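Side-chain contacts in Beta/alpha-amylase (Paenibacillus polymyxa, PDB 3VOC), which hydrolyses alpha-1,4-glucosidic linkages of starch, this chain being the family 14 beta-amylase domain that releases maltose from non-reducing chain ends: residues Met11-Lys16 against Lys61-Ala66; Lys25-Leu30 against Lys68-Lys73; Ala138-Asn143 against Ser270-Arg275; Gly162-Pro167 against Glu254-Val259; Tyr303-Leu308 against Ser339-Thr344. All blocks are in the same frame, centred on the assembly; numbering follows the deposited sequence. Where two conformers were deposited one is given.

All five contacts lie in one closed eight-stranded parallel barrel and its surrounding helices and loops. Contacts 1 and 2 share helix 58-69 and touch where Leu27 meets Ala66; contact 1 is buried and water-mediated near Arg388, which by similarity binds substrate, whereas contact 2 is apolar and partly exposed. Contact 3 is a buried apolar patch, tied to contact 1 by Lys61 and Asn143. Contact 4, nearest the centre of the chain, sets leucine packing next in the chain to the predicted proton donor. Contact 5, partly buried, joins two neighbouring helices through a tyrosine, and the salt bridge from Glu254 to Arg307 links it to contact 4.

Contact 1: residues Met11-Lys16 against Lys61-Ala66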
# COMPACT_ATOMS: atom_id res chain seq x y z
N MET A 11 2.72 -14.55 -2.91
CA MET A 11 2.11 -14.13 -1.66
C MET A 11 1.47 -15.34 -1.00
O MET A 11 0.81 -16.14 -1.65
CB MET A 11 1.07 -13.02 -1.87
CG MET A 11 0.62 -12.31 -0.57
SD MET A 11 -0.12 -10.68 -0.87
CE MET A 11 1.27 -9.81 -1.55
N GLY A 12 1.70 -15.46 0.31
CA GLY A 12 1.12 -16.54 1.09
C GLY A 12 -0.38 -16.38 1.26
O GLY A 12 -0.97 -15.38 0.83
N PRO A 13 -1.02 -17.36 1.92
CA PRO A 13 -2.47 -17.34 2.02
C PRO A 13 -2.97 -16.22 2.94
O PRO A 13 -2.22 -15.71 3.80
CB PRO A 13 -2.82 -18.72 2.60
CG PRO A 13 -1.60 -19.24 3.22
CD PRO A 13 -0.40 -18.43 2.71
N LEU A 14 -4.23 -15.83 2.75
CA LEU A 14 -4.81 -14.78 3.58
C LEU A 14 -5.14 -15.29 4.98
O LEU A 14 -4.72 -14.70 5.98
CB LEU A 14 -6.06 -14.18 2.91
CG LEU A 14 -6.74 -13.03 3.66
CD1 LEU A 14 -5.81 -11.82 3.78
CD2 LEU A 14 -8.08 -12.64 2.98
N ALA A 15 -5.91 -16.39 5.03
CA ALA A 15 -6.32 -17.05 6.28
C ALA A 15 -5.13 -17.59 7.08
O ALA A 15 -4.17 -18.11 6.51
CB ALA A 15 -7.31 -18.21 5.97
N LYS A 16 -5.20 -17.46 8.41
CA LYS A 16 -4.16 -17.98 9.29
C LYS A 16 -3.95 -19.45 8.98
O LYS A 16 -4.92 -20.18 8.73
CB LYS A 16 -4.57 -17.80 10.75
CG LYS A 16 -3.48 -18.16 11.74
CD LYS A 16 -4.04 -18.15 13.15
CE LYS A 16 -3.10 -18.85 14.13
NZ LYS A 16 -3.80 -19.07 15.44
N LYS A 61 7.26 -17.01 13.60
CA LYS A 61 8.49 -17.80 13.67
C LYS A 61 8.21 -19.19 13.08
O LYS A 61 8.99 -19.70 12.28
CB LYS A 61 9.03 -17.87 15.10
CG LYS A 61 9.83 -16.64 15.51
CD LYS A 61 10.03 -16.57 17.02
CE LYS A 61 10.95 -15.38 17.40
NZ LYS A 61 10.76 -14.97 18.85
N THR A 62 7.06 -19.77 13.42
CA THR A 62 6.65 -21.04 12.81
C THR A 62 6.51 -20.93 11.29
O THR A 62 6.98 -21.80 10.54
CB THR A 62 5.33 -21.54 13.42
OG1 THR A 62 5.47 -21.65 14.84
CG2 THR A 62 4.95 -22.91 12.85
N TYR A 63 5.83 -19.88 10.85
CA TYR A 63 5.65 -19.60 9.44
C TYR A 63 7.01 -19.48 8.75
O TYR A 63 7.27 -20.17 7.76
CB TYR A 63 4.86 -18.30 9.31
CG TYR A 63 4.30 -17.96 7.95
CD1 TYR A 63 2.94 -17.70 7.80
CD2 TYR A 63 5.13 -17.86 6.82
CE1 TYR A 63 2.41 -17.36 6.55
CE2 TYR A 63 4.60 -17.52 5.56
CZ TYR A 63 3.24 -17.26 5.44
OH TYR A 63 2.69 -16.89 4.22
N ALA A 64 7.88 -18.64 9.30
CA ALA A 64 9.20 -18.44 8.74
C ALA A 64 10.02 -19.73 8.72
O ALA A 64 10.73 -20.00 7.74
CB ALA A 64 9.97 -17.31 9.46
N ASN A 65 9.91 -20.51 9.79
CA ASN A 65 10.56 -21.83 9.85
C ASN A 65 10.13 -22.76 8.71
O ASN A 65 10.97 -23.43 8.12
CB ASN A 65 10.28 -22.53 11.18
CG ASN A 65 11.08 -21.95 12.33
OD1 ASN A 65 12.00 -21.16 12.12
ND2 ASN A 65 10.72 -22.33 13.56
N ALA A 66 8.83 -22.81 8.44
CA ALA A 66 8.30 -23.63 7.33
C ALA A 66 8.86 -23.17 5.98
O ALA A 66 9.31 -23.98 5.15
CB ALA A 66 6.76 -23.62 7.33
O HOH W 1 0.36 -15.48 4.30
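Tyr63 OH and Pro13 O are joined through one water molecule, which donates a hydrogen bond to Pro13 O at 2.6 Å and lies 2.7 Å from Tyr63 OH. The water thus makes the polar link between helix 58-69 and the loop after the first barrel strand. Direct contact is slight and confined to the end of the tyrosine. Its hydroxyl oxygen rests 3.5 Å from Gly12 CA and 3.8 Å from Pro13 CD, so the phenol ends against the backbone and the proline ring. Tyr63 and Pro13 approach from opposite directions. With CG anti to the backbone N of Tyr63 (chi1 -167°), the ring is carried off the helix toward the loop. Glycine matters at position 12: a CB there would fall about 2.0 Å from Tyr63 OH, a clash. Gly12 O takes a hydrogen bond from Arg388, a residue that by similarity binds substrate. Along its length, the Tyr63 ring meets Phe23 edge-to-face and also touches the ring of Trp74. Pro13 packs on Phe23 as well, so helix 20-32 borders both partners, while Ile38 and Thr40 of strand 37-43 lie against the tyrosine. The contact thus spans from the end of strand 7-11 to helix 58-69, across strand 37-43.

Contact 2: residues Lys25-Leu30 against Lys68-Lys73; sequences KQLQTL and KEAGLK
Leu27 and Gln28 of helix 20-32 face the turn that ends helix 58-69, the two backbones coming nearest at Gln28 and Ala70, whose CA atoms are 5.5 Å apart. That turn is a Schellman motif: Gly71, with a phi of 80°, leaves the helix, and its N bonds back to Lys68 O at 2.9 Å. The reversal presents Ala70 and then Leu72 to the same neighbour. Ala70 points its methyl at the helix, where CB lies 3.7 Å from Leu27 CB. Gln28 meets that methyl with its backbone N rather than with its amide, since its side chain points away. Leu72 brings CD1 to the backbone of Leu27, 3.6 Å from Leu27 O, and the same methyl is 3.9 Å from Leu27 CD2. The two leucine side chains cross obliquely. Leu27 has CG anti to the carbonyl carbon (chi1 -65°), which leaves CB facing Ala70 and Leu72 while one methyl, CD2, comes back alongside Leu72 CD1. No hydrogen bond spans the two segments, and the join depends on methyl and methylene packing, buried at the leucines and more open at Ala70 and Gln28. Polar ties lie at its margin: Glu69 forms a salt bridge with Lys24, and Lys31 donates to Gly71 O. Beneath, Ile38 of strand 37-43 receives Leu27, Leu30 and Leu72, while Leu27 also packs on Ala66 and Val67. The contact therefore joins helix 20-32 to the end of helix 58-69, just before strand 73-79 begins, over the outer side of the second barrel strand.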
# COMPACT_ATOMS: atom_id res chain seq x y z
N LYS A 25 3.40 -28.64 1.88
CA LYS A 25 3.26 -29.22 0.53
C LYS A 25 3.22 -28.13 -0.55
O LYS A 25 3.85 -28.26 -1.61
CB LYS A 25 2.00 -30.08 0.42
CG LYS A 25 2.10 -31.43 1.13
CD LYS A 25 0.79 -32.22 1.05
CE LYS A 25 0.73 -33.21 2.19
NZ LYS A 25 -0.58 -33.92 2.33
N GLN A 26 2.46 -27.07 -0.28
CA GLN A 26 2.39 -25.94 -1.21
C GLN A 26 3.75 -25.29 -1.39
O GLN A 26 4.15 -24.97 -2.52
CB GLN A 26 1.39 -24.89 -0.75
CG GLN A 26 -0.08 -25.29 -0.84
CD GLN A 26 -0.97 -24.19 -0.29
OE1 GLN A 26 -0.76 -23.72 0.82
NE2 GLN A 26 -1.94 -23.75 -1.08
N LEU A 27 4.46 -25.08 -0.28
CA LEU A 27 5.78 -24.46 -0.33
C LEU A 27 6.76 -25.29 -1.15
O LEU A 27 7.48 -24.75 -1.99
CB LEU A 27 6.33 -24.24 1.08
CG LEU A 27 5.57 -23.24 1.96
CD1 LEU A 27 6.20 -23.23 3.36
CD2 LEU A 27 5.61 -21.83 1.33
N GLN A 28 6.78 -26.61 -0.92
CA GLN A 28 7.67 -27.51 -1.66
C GLN A 28 7.43 -27.43 -3.17
O GLN A 28 8.37 -27.32 -3.96
CB GLN A 28 7.49 -28.96 -1.20
CG GLN A 28 7.94 -29.21 0.21
CD GLN A 28 7.28 -30.44 0.82
OE1 GLN A 28 6.83 -31.36 0.11
NE2 GLN A 28 7.23 -30.47 2.15
N THR A 29 6.16 -27.48 -3.56
CA THR A 29 5.80 -27.36 -4.97
C THR A 29 6.26 -26.02 -5.57
O THR A 29 6.85 -26.00 -6.64
CB THR A 29 4.29 -27.61 -5.16
OG1 THR A 29 4.00 -28.97 -4.77
CG2 THR A 29 3.88 -27.41 -6.62
N LEU A 30 6.03 -24.90 -4.86
CA LEU A 30 6.51 -23.60 -5.37
C LEU A 30 8.02 -23.59 -5.55
O LEU A 30 8.52 -23.12 -6.57
CB LEU A 30 6.09 -22.44 -4.45
CG LEU A 30 4.59 -22.14 -4.40
CD1 LEU A 30 4.37 -20.91 -3.53
CD2 LEU A 30 4.00 -21.88 -5.80
N LYS A 68 11.65 -21.43 5.44
CA LYS A 68 13.08 -21.77 5.46
C LYS A 68 13.34 -23.25 5.17
O LYS A 68 14.21 -23.59 4.37
CB LYS A 68 13.65 -21.45 6.84
CG LYS A 68 15.13 -21.78 6.97
CD LYS A 68 15.63 -21.47 8.37
CE LYS A 68 17.11 -21.78 8.45
NZ LYS A 68 17.34 -23.25 8.65
N GLU A 69 12.56 -24.12 5.81
CA GLU A 69 12.70 -25.57 5.66
C GLU A 69 12.43 -26.03 4.22
O GLU A 69 13.06 -26.98 3.74
CB GLU A 69 11.80 -26.30 6.68
CG GLU A 69 11.71 -27.82 6.50
CD GLU A 69 10.64 -28.47 7.39
OE1 GLU A 69 9.49 -27.99 7.42
OE2 GLU A 69 10.96 -29.48 8.07
N ALA A 70 11.54 -25.32 3.51
CA ALA A 70 11.26 -25.62 2.10
C ALA A 70 12.31 -25.05 1.14
O ALA A 70 12.21 -25.24 -0.07
CB ALA A 70 9.87 -25.13 1.71
N GLY A 71 13.32 -24.37 1.68
CA GLY A 71 14.39 -23.80 0.88
C GLY A 71 14.03 -22.49 0.20
O GLY A 71 14.71 -22.08 -0.72
N LEU A 72 12.96 -21.84 0.65
CA LEU A 72 12.54 -20.55 0.12
C LEU A 72 13.03 -19.38 0.97
O LEU A 72 13.31 -19.53 2.16
CB LEU A 72 11.01 -20.49 0.05
CG LEU A 72 10.40 -21.47 -0.95
CD1 LEU A 72 8.95 -21.81 -0.61
CD2 LEU A 72 10.54 -20.91 -2.37
N LYS A 73 13.14 -18.21 0.33
CA LYS A 73 13.30 -16.95 1.05
C LYS A 73 11.97 -16.48 1.61
O LYS A 73 10.90 -16.89 1.14
CB LYS A 73 13.89 -15.85 0.15
CG LYS A 73 15.27 -16.14 -0.40
CD LYS A 73 16.17 -16.82 0.59
CE LYS A 73 17.54 -17.09 -0.03
NZ LYS A 73 18.25 -15.81 -0.19

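Contact 3: residues Ala138-Asn143 against Ser270-Arg275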
# COMPACT_ATOMS: atom_id res chain seq x y z
N ALA A 138 11.38 -2.39 15.69
CA ALA A 138 12.43 -2.76 16.64
C ALA A 138 12.20 -4.17 17.14
O ALA A 138 13.12 -4.99 17.17
CB ALA A 138 12.46 -1.75 17.82
N SER A 139 10.96 -4.46 17.54
CA SER A 139 10.65 -5.78 18.03
C SER A 139 10.84 -6.83 16.94
O SER A 139 11.37 -7.91 17.23
CB SER A 139 9.22 -5.85 18.58
OG SER A 139 9.06 -7.10 19.22
N PHE A 140 10.42 -6.53 15.71
CA PHE A 140 10.61 -7.49 14.62
C PHE A 140 12.08 -7.79 14.40
O PHE A 140 12.50 -8.95 14.28
CB PHE A 140 10.00 -6.97 13.30
CG PHE A 140 10.16 -7.94 12.16
CD1 PHE A 140 9.33 -9.06 12.05
CD2 PHE A 140 11.17 -7.76 11.23
CE1 PHE A 140 9.52 -9.99 11.01
CE2 PHE A 140 11.36 -8.68 10.20
CZ PHE A 140 10.54 -9.79 10.09
N ALA A 141 12.88 -6.73 14.35
CA ALA A 141 14.31 -6.84 14.12
C ALA A 141 14.95 -7.71 15.19
O ALA A 141 15.74 -8.61 14.89
CB ALA A 141 14.94 -5.45 14.09
N GLU A 142 14.58 -7.45 16.45
CA GLU A 142 15.10 -8.21 17.59
C GLU A 142 14.69 -9.69 17.54
O GLU A 142 15.51 -10.58 17.80
CB GLU A 142 14.60 -7.55 18.89
CG GLU A 142 15.22 -8.09 20.16
CD GLU A 142 15.03 -7.13 21.33
OE1 GLU A 142 13.89 -7.03 21.84
OE2 GLU A 142 16.02 -6.47 21.72
N ASN A 143 13.45 -9.96 17.17
CA ASN A 143 12.97 -11.34 17.15
C ASN A 143 13.37 -12.16 15.93
O ASN A 143 13.43 -13.40 16.00
CB ASN A 143 11.46 -11.38 17.33
CG ASN A 143 11.05 -11.18 18.77
OD1 ASN A 143 10.86 -12.15 19.49
ND2 ASN A 143 10.96 -9.94 19.20
N SER A 270 21.12 -2.18 10.15
CA SER A 270 22.27 -2.83 10.81
C SER A 270 21.98 -4.27 11.27
O SER A 270 22.85 -4.93 11.82
CB SER A 270 22.76 -1.97 11.97
OG SER A 270 21.78 -1.90 12.98
N VAL A 271 20.76 -4.76 11.03
CA VAL A 271 20.40 -6.11 11.42
C VAL A 271 20.26 -6.95 10.16
O VAL A 271 20.90 -8.01 10.03
CB VAL A 271 19.09 -6.12 12.26
CG1 VAL A 271 18.61 -7.54 12.51
CG2 VAL A 271 19.31 -5.35 13.59
N PHE A 272 19.45 -6.47 9.22
CA PHE A 272 19.24 -7.16 7.95
C PHE A 272 20.05 -6.55 6.81
O PHE A 272 20.66 -7.28 6.04
CB PHE A 272 17.75 -7.16 7.62
CG PHE A 272 16.91 -7.81 8.69
CD1 PHE A 272 16.08 -7.04 9.49
CD2 PHE A 272 17.01 -9.18 8.92
CE1 PHE A 272 15.31 -7.63 10.49
CE2 PHE A 272 16.25 -9.79 9.92
CZ PHE A 272 15.40 -9.02 10.71
N GLY A 273 20.04 -5.22 6.71
CA GLY A 273 20.77 -4.54 5.64
C GLY A 273 20.25 -4.90 4.26
O GLY A 273 21.02 -5.03 3.30
N VAL A 274 18.93 -5.05 4.15
CA VAL A 274 18.32 -5.38 2.86
C VAL A 274 17.51 -4.20 2.35
O VAL A 274 17.26 -3.25 3.10
CB VAL A 274 17.40 -6.62 2.98
CG1 VAL A 274 18.23 -7.90 3.26
CG2 VAL A 274 16.31 -6.38 4.06
N ARG A 275 17.11 -4.23 1.08
CA ARG A 275 16.17 -3.23 0.53
C ARG A 275 14.84 -3.25 1.29
O ARG A 275 14.33 -4.33 1.63
CB ARG A 275 15.88 -3.47 -0.96
CG ARG A 275 17.08 -3.35 -1.91
CD ARG A 275 17.82 -2.03 -1.73
NE ARG A 275 16.94 -0.89 -1.98
CZ ARG A 275 17.24 0.37 -1.68
NH1 ARG A 275 18.39 0.67 -1.09
NH2 ARG A 275 16.37 1.35 -1.94
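Phe272 and Ala141 form the close part of this buried contact, with Phe272 CE1 3.8 Å from Ala141 CA. The same ring reaches Phe140, whose CE2 lies 4.1 Å from Phe272 CZ; the two phenylalanine side chains cross at about a right angle, but their rings meet obliquely. Phe140 turns away from its own N (chi1 -179°), which carries the ring off the helix flank to Phe272. Val271 covers one face of the Phe272 ring, its CG1 standing 3.8 Å above the plane over the centre, which limits how the ring can turn. A leucine in place of Phe272 would probably leave Phe140 CE2 and the Ala141 backbone less well covered and deprive Val271 CG1 of the flat face it rests on. The looser side is at Val271, partly exposed, where CG2 comes only to 4.4 Å from Ala141 CB and CG1 to 3.9 Å from Ala141 O. On the side of the helix turned away from the loop, Asn143 ND2 bonds back to Ser139 O at 2.9 Å, nearly straight at 173°, while Asn143 OD1 is bonded by Lys61. Lys148 donates to Val271 O and Phe272 O. Such packing of the helix before the fourth barrel strand against the loop that leads into the fifth, 275-279, belongs to the outer layer of a TIM barrel.

Contact 4: residues Gly162-Pro167 against Glu254-Val259; sequences GELRYP and EKHLGV
Leu164 and Leu257 both carry CG anti to their backbone N, with chi1 -179° and -172°, and so send their branches into the same space between loop and helix. The two side chains cross at about a right angle. Leu164 CD2 sits 4.0 Å from Leu257 CD1 and equally near Leu257 CB, so one methyl touches CB and both methyls of Leu257. The second methyl of Leu164 goes to His256: CD1 lies 4.1 Å from His256 CD2, at the edge of the imidazole and near its plane. Cutting Leu164 back to an alanine would probably leave both Leu257 and the His256 edge without their partner and open a gap between loop and helix. No polar bond crosses the contact; polar ties act within the loop. Arg165 NE donates to Glu163 OE1 at 2.8 Å, almost straight at 172° and in the guanidinium plane, a salt bridge. Arg165 NH1 also bonds to Tyr166 O at 3.0 Å, fixing the guanidinium at two points. Glu163 is the predicted proton donor, so the packing of Leu164, the next residue, and the salt bridge are consistent with a fixed position for its loop. Leu164 further packs on Leu308 of helix 305-315 and Leu253 of helix 240-268, and its backbone bonds with Lys279. The loop after strand 153-156 is thus seated between helices 240-268 and 305-315, beside strand 275-279.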
# COMPACT_ATOMS: atom_id res chain seq x y z
N GLY A 162 -2.17 -2.27 3.05
CA GLY A 162 -0.74 -2.28 2.82
C GLY A 162 -0.24 -1.27 1.78
O GLY A 162 0.87 -1.41 1.28
N GLU A 163 -1.05 -0.25 1.50
CA GLU A 163 -0.74 0.71 0.46
C GLU A 163 -0.61 2.11 1.02
O GLU A 163 -1.37 2.51 1.91
CB GLU A 163 -1.84 0.67 -0.60
CG GLU A 163 -1.91 -0.67 -1.30
CD GLU A 163 -3.10 -0.78 -2.26
OE1 GLU A 163 -4.08 -0.01 -2.13
OE2 GLU A 163 -3.03 -1.65 -3.16
N LEU A 164 0.34 2.88 0.51
CA LEU A 164 0.44 4.27 0.93
C LEU A 164 -0.67 5.08 0.25
O LEU A 164 -0.50 5.60 -0.86
CB LEU A 164 1.83 4.84 0.61
CG LEU A 164 2.13 6.29 1.00
CD1 LEU A 164 2.45 6.43 2.50
CD2 LEU A 164 3.30 6.83 0.18
N ARG A 165 -1.81 5.17 0.94
CA ARG A 165 -2.96 5.92 0.44
C ARG A 165 -3.91 6.19 1.59
O ARG A 165 -3.72 5.66 2.70
CB ARG A 165 -3.69 5.14 -0.67
CG ARG A 165 -4.30 3.80 -0.22
CD ARG A 165 -5.31 3.31 -1.24
NE ARG A 165 -5.77 1.94 -0.98
CZ ARG A 165 -6.85 1.62 -0.26
NH1 ARG A 165 -7.58 2.57 0.35
NH2 ARG A 165 -7.18 0.34 -0.11
N TYR A 166 -4.93 7.00 1.32
CA TYR A 166 -6.06 7.18 2.22
C TYR A 166 -7.05 6.05 2.02
O TYR A 166 -7.03 5.42 0.97
CB TYR A 166 -6.75 8.50 1.93
CG TYR A 166 -5.91 9.69 2.34
CD1 TYR A 166 -5.95 10.16 3.66
CD2 TYR A 166 -5.10 10.35 1.42
CE1 TYR A 166 -5.19 11.25 4.07
CE2 TYR A 166 -4.32 11.45 1.81
CZ TYR A 166 -4.38 11.89 3.14
OH TYR A 166 -3.64 12.99 3.55
N PRO A 167 -7.93 5.79 3.01
CA PRO A 167 -8.95 4.74 2.87
C PRO A 167 -10.15 5.26 2.05
O PRO A 167 -11.29 5.30 2.54
CB PRO A 167 -9.35 4.46 4.31
CG PRO A 167 -9.23 5.82 4.98
CD PRO A 167 -7.95 6.38 4.36
N GLU A 254 3.20 11.66 2.09
CA GLU A 254 4.65 11.74 1.84
C GLU A 254 5.44 11.83 3.14
O GLU A 254 6.45 11.15 3.31
CB GLU A 254 4.99 12.92 0.93
CG GLU A 254 4.44 12.78 -0.49
CD GLU A 254 4.49 14.08 -1.27
OE1 GLU A 254 4.29 15.15 -0.67
OE2 GLU A 254 4.70 14.03 -2.48
N LYS A 255 4.96 12.66 4.08
CA LYS A 255 5.62 12.76 5.37
C LYS A 255 5.56 11.43 6.13
O LYS A 255 6.53 11.01 6.76
CB LYS A 255 5.03 13.89 6.22
CG LYS A 255 5.74 14.03 7.58
CD LYS A 255 5.34 15.30 8.30
CE LYS A 255 6.05 15.41 9.65
NZ LYS A 255 5.45 16.48 10.52
N HIS A 256 4.41 10.76 6.02
CA HIS A 256 4.24 9.46 6.64
C HIS A 256 5.27 8.46 6.08
O HIS A 256 5.89 7.72 6.84
CB HIS A 256 2.81 8.97 6.41
CG HIS A 256 2.50 7.66 7.07
ND1 HIS A 256 2.61 7.47 8.43
CD2 HIS A 256 2.04 6.50 6.55
CE1 HIS A 256 2.27 6.22 8.72
NE2 HIS A 256 1.92 5.61 7.60
N LEU A 257 5.43 8.45 4.76
CA LEU A 257 6.41 7.57 4.12
C LEU A 257 7.81 7.84 4.67
O LEU A 257 8.56 6.91 4.97
CB LEU A 257 6.41 7.75 2.60
CG LEU A 257 7.24 6.76 1.78
CD1 LEU A 257 6.61 5.36 1.84
CD2 LEU A 257 7.33 7.25 0.32
N GLY A 258 8.14 9.13 4.81
CA GLY A 258 9.42 9.56 5.39
C GLY A 258 9.61 9.03 6.81
O GLY A 258 10.69 8.53 7.18
N VAL A 259 8.57 9.16 7.62
CA VAL A 259 8.62 8.74 9.01
C VAL A 259 8.81 7.21 9.13
O VAL A 259 9.69 6.75 9.84
CB VAL A 259 7.35 9.20 9.77
CG1 VAL A 259 7.24 8.50 11.13
CG2 VAL A 259 7.37 10.72 9.93

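Contact 5: residues Tyr303-Leu308 against Ser339-Thr344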
# COMPACT_ATOMS: atom_id res chain seq x y z
N TYR A 303 -1.86 13.23 -6.17
CA TYR A 303 -1.95 14.49 -6.91
C TYR A 303 -0.83 14.60 -7.94
O TYR A 303 -1.02 15.15 -9.03
CB TYR A 303 -1.90 15.63 -5.88
CG TYR A 303 -1.60 17.02 -6.41
CD1 TYR A 303 -2.50 17.68 -7.26
CD2 TYR A 303 -0.42 17.68 -6.05
CE1 TYR A 303 -2.24 18.96 -7.72
CE2 TYR A 303 -0.14 18.95 -6.51
CZ TYR A 303 -1.06 19.59 -7.34
OH TYR A 303 -0.77 20.84 -7.80
N ASP A 304 0.34 14.07 -7.60
CA ASP A 304 1.54 14.30 -8.41
C ASP A 304 2.44 13.07 -8.24
O ASP A 304 3.15 12.94 -7.22
CB ASP A 304 2.22 15.62 -7.97
CG ASP A 304 3.54 15.92 -8.69
OD1 ASP A 304 4.10 15.04 -9.39
OD2 ASP A 304 4.04 17.06 -8.53
N TYR A 305 2.42 12.17 -9.22
CA TYR A 305 3.21 10.95 -9.13
C TYR A 305 4.71 11.25 -9.18
O TYR A 305 5.50 10.53 -8.56
CB TYR A 305 2.86 9.97 -10.24
CG TYR A 305 1.55 9.26 -10.07
CD1 TYR A 305 1.29 8.49 -8.94
CD2 TYR A 305 0.58 9.32 -11.07
CE1 TYR A 305 0.08 7.83 -8.79
CE2 TYR A 305 -0.62 8.66 -10.92
CZ TYR A 305 -0.87 7.91 -9.78
OH TYR A 305 -2.07 7.25 -9.64
N ASN A 306 5.12 12.29 -9.90
CA ASN A 306 6.55 12.62 -9.94
C ASN A 306 7.04 12.91 -8.52
O ASN A 306 8.07 12.42 -8.09
CB ASN A 306 6.85 13.83 -10.84
CG ASN A 306 6.78 13.51 -12.33
OD1 ASN A 306 7.41 12.55 -12.82
ND2 ASN A 306 6.05 14.33 -13.07
N ARG A 307 6.27 13.71 -7.79
CA ARG A 307 6.66 14.10 -6.45
C ARG A 307 6.56 12.93 -5.49
O ARG A 307 7.40 12.79 -4.61
CB ARG A 307 5.77 15.23 -5.95
CG ARG A 307 6.40 16.03 -4.83
CD ARG A 307 5.47 17.17 -4.45
NE ARG A 307 4.52 16.73 -3.43
CZ ARG A 307 3.41 17.40 -3.12
NH1 ARG A 307 3.08 18.49 -3.80
NH2 ARG A 307 2.62 16.95 -2.15
N LEU A 308 5.52 12.12 -5.62
CA LEU A 308 5.32 11.00 -4.71
C LEU A 308 6.46 10.00 -4.87
O LEU A 308 7.00 9.50 -3.87
CB LEU A 308 3.98 10.31 -5.00
CG LEU A 308 3.61 9.13 -4.08
CD1 LEU A 308 3.48 9.57 -2.61
CD2 LEU A 308 2.30 8.53 -4.52
N SER A 339 -3.27 -0.40 -17.57
CA SER A 339 -2.02 -0.67 -18.27
C SER A 339 -1.24 0.63 -18.51
O SER A 339 -0.02 0.68 -18.33
CB SER A 339 -2.30 -1.40 -19.59
OG SER A 339 -1.09 -1.69 -20.25
N THR A 340 -1.95 1.69 -18.93
CA THR A 340 -1.38 3.04 -19.00
C THR A 340 -0.87 3.52 -17.64
O THR A 340 0.17 4.15 -17.54
CB THR A 340 -2.44 4.03 -19.56
OG1 THR A 340 -2.65 3.77 -20.96
CG2 THR A 340 -2.03 5.51 -19.36
N LEU A 341 -1.62 3.24 -16.57
CA LEU A 341 -1.21 3.64 -15.22
C LEU A 341 0.11 2.97 -14.82
O LEU A 341 1.04 3.65 -14.34
CB LEU A 341 -2.31 3.32 -14.20
CG LEU A 341 -2.06 3.61 -12.72
CD1 LEU A 341 -1.76 5.09 -12.48
CD2 LEU A 341 -3.28 3.14 -11.90
N VAL A 342 0.21 1.67 -15.07
CA VAL A 342 1.46 0.94 -14.84
C VAL A 342 2.61 1.59 -15.62
O VAL A 342 3.68 1.80 -15.07
CB VAL A 342 1.35 -0.56 -15.22
CG1 VAL A 342 2.74 -1.22 -15.16
CG2 VAL A 342 0.34 -1.30 -14.29
N ASP A 343 2.37 1.88 -16.91
CA ASP A 343 3.41 2.54 -17.73
C ASP A 343 3.82 3.88 -17.13
O ASP A 343 5.01 4.16 -17.02
CB ASP A 343 2.95 2.76 -19.17
CG ASP A 343 2.74 1.46 -19.94
OD1 ASP A 343 3.07 0.38 -19.40
OD2 ASP A 343 2.24 1.53 -21.09
N THR A 344 2.84 4.69 -16.73
CA THR A 344 3.10 6.00 -16.14
C THR A 344 3.98 5.89 -14.90
O THR A 344 5.06 6.49 -14.84
CB THR A 344 1.78 6.73 -15.79
OG1 THR A 344 1.06 6.97 -17.01
CG2 THR A 344 2.08 8.09 -15.11
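A thin, mostly apolar contact between neighbouring helices joins Tyr305, in the first turn of helix 305-315, to Leu341 and Thr344 of helix 338-352. Its closest approach is Leu341 CD1 to Tyr305 OH, 3.6 Å, and the same methyl lies 4.0 Å from Tyr305 CZ. The two side chains cross at about a right angle, with the methyl oblique to the ring. Leu341 has CG anti to its backbone N (chi1 178°), which carries CD1 round to the tyrosine although the side chain does not start toward it. Thr344 adds a looser touch, CG2 to Tyr305 CD2 at 4.5 Å. Its hydroxyl is turned back to its own helix and donates to Thr340 O at 3.0 Å, from above the carbonyl plane, leaving the methyl toward Tyr305. At the start of helix 305-315, Asp304 is the N-cap, with OD1 accepting from Arg307 N at 3.0 Å. Ile348 also packs against Tyr305, and Leu341 lies about 4 Å from the side chain of His284, which by similarity binds substrate. With its bond to Glu297, the Tyr305 hydroxyl has a polar partner elsewhere, so Leu341 CD1 can pack beside it without leaving it unpaired; that bond probably also limits the turning of the phenol.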